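Local coordinates for protein dihydroorotase (Agrobacterium tumefaciens, PDB 2OGJ) that deacetylates acetyl-(R)-mandelate in vitro as a zinc-dependent esterase of the amidohydrolase superfamily, built on a TIM barrel, at residues D154-L157 against D158-L161. Numbering follows the deposited sequence.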
loop_
_atom_site.group_PDB
_atom_site.type_symbol
_atom_site.label_atom_id
_atom_site.label_comp_id
_atom_site.label_asym_id
_atom_site.label_seq_id
_atom_site.Cartn_x
_atom_site.Cartn_y
_atom_site.Cartn_z
ATOM N N ASP A 154 12.487 2.270 2.508
ATOM C CA ASP A 154 13.384 3.287 1.979
ATOM C C ASP A 154 14.449 3.685 3.002
ATOM O O ASP A 154 15.438 4.316 2.645
ATOM C CB ASP A 154 12.604 4.541 1.583
ATOM C CG ASP A 154 11.717 4.328 0.384
ATOM O OD1 ASP A 154 12.261 4.065 -0.710
ATOM O OD2 ASP A 154 10.479 4.430 0.531
ATOM N N ILE A 155 14.252 3.324 4.271
ATOM C CA ILE A 155 15.213 3.677 5.325
ATOM C C ILE A 155 15.992 2.461 5.824
ATOM O O ILE A 155 15.398 1.511 6.303
ATOM C CB ILE A 155 14.496 4.313 6.533
ATOM C CG1 ILE A 155 13.737 5.551 6.085
ATOM C CG2 ILE A 155 15.497 4.663 7.620
ATOM C CD1 ILE A 155 12.903 6.171 7.179
ATOM N N ASP A 156 17.318 2.496 5.721
ATOM C CA ASP A 156 18.150 1.386 6.171
ATOM C C ASP A 156 19.145 1.891 7.202
ATOM O O ASP A 156 20.263 2.285 6.865
ATOM C CB ASP A 156 18.895 0.783 4.991
ATOM C CG ASP A 156 19.436 -0.605 5.288
ATOM O OD1 ASP A 156 20.087 -0.782 6.354
ATOM O OD2 ASP A 156 19.207 -1.508 4.436
ATOM N N LEU A 157 18.723 1.861 8.462
ATOM C CA LEU A 157 19.523 2.339 9.588
ATOM C C LEU A 157 20.923 1.754 9.661
ATOM O O LEU A 157 21.896 2.486 9.835
ATOM C CB LEU A 157 18.767 2.069 10.899
ATOM C CG LEU A 157 19.322 2.561 12.234
ATOM C CD1 LEU A 157 18.188 2.620 13.230
ATOM C CD2 LEU A 157 20.427 1.647 12.715
ATOM N N ASP A 158 21.029 0.438 9.524
ATOM C CA ASP A 158 22.333 -0.216 9.585
ATOM C C ASP A 158 23.250 0.266 8.458
ATOM O O ASP A 158 24.419 0.585 8.692
ATOM C CB ASP A 158 22.164 -1.740 9.540
ATOM C CG ASP A 158 21.787 -2.337 10.907
ATOM O OD1 ASP A 158 20.998 -3.313 10.924
ATOM O OD2 ASP A 158 22.289 -1.853 11.957
ATOM N N ARG A 159 22.725 0.339 7.238
ATOM C CA ARG A 159 23.543 0.810 6.136
ATOM C C ARG A 159 23.898 2.300 6.291
ATOM O O ARG A 159 24.979 2.731 5.881
ATOM C CB ARG A 159 22.840 0.528 4.813
ATOM C CG ARG A 159 22.935 -0.932 4.395
ATOM C CD ARG A 159 22.443 -1.137 2.971
ATOM N NE ARG A 159 22.646 -2.502 2.472
ATOM C CZ ARG A 159 21.997 -3.583 2.914
ATOM N NH1 ARG A 159 21.084 -3.473 3.883
ATOM N NH2 ARG A 159 22.259 -4.777 2.386
ATOM N N ILE A 160 23.005 3.080 6.897
ATOM C CA ILE A 160 23.300 4.484 7.123
ATOM C C ILE A 160 24.450 4.548 8.130
ATOM O O ILE A 160 25.396 5.316 7.972
ATOM C CB ILE A 160 22.093 5.241 7.688
ATOM C CG1 ILE A 160 21.035 5.422 6.597
ATOM C CG2 ILE A 160 22.538 6.579 8.232
ATOM C CD1 ILE A 160 19.715 6.052 7.084
ATOM N N LEU A 161 24.378 3.729 9.171
ATOM C CA LEU A 161 25.452 3.730 10.161
ATOM C C LEU A 161 26.751 3.272 9.511
ATOM O O LEU A 161 27.816 3.819 9.790
ATOM C CB LEU A 161 25.121 2.817 11.351
ATOM C CG LEU A 161 23.974 3.219 12.282
ATOM C CD1 LEU A 161 24.025 2.366 13.533
ATOM C CD2 LEU A 161 24.088 4.678 12.653
#
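Asp156 grips Arg159 twice from the N-cap position of helix 157-165, one of the outer helices of the TIM barrel. A chi1 of -163° sets CG opposite the backbone N and beside the carbonyl carbon, the carboxylate reaches forward to the first turn, and OD1 accepts the amide of Arg159 at 3.0 Å. This capping bond is nearly straight at the hydrogen (164°), yet the N-H reaches OD1 from above the carboxylate plane. OD2 receives Arg159 NH1 on its syn side, 2.8 Å away, in a salt bridge. The arginine chain, extended from CG to NE, passes across the carboxylate at a slant before the guanidinium edge meets OD2, leaving the two planes 76° apart. Each carboxylate oxygen thus has its own donor, which should limit rotation of the group; Arg145 of a neighbouring subunit adds a long, weak ion pair to OD2. On the apolar side, the Leu157 and Leu161 side chains run abreast in a common direction, while they and Ile160 pack on helix 189-201. The helical backbone bonding starts with Ile160 N to Asp156 O and continues with Leu161 N to Leu157 O, beside which Leu157 CD2 meets Leu161 CD1 at 3.8 Å.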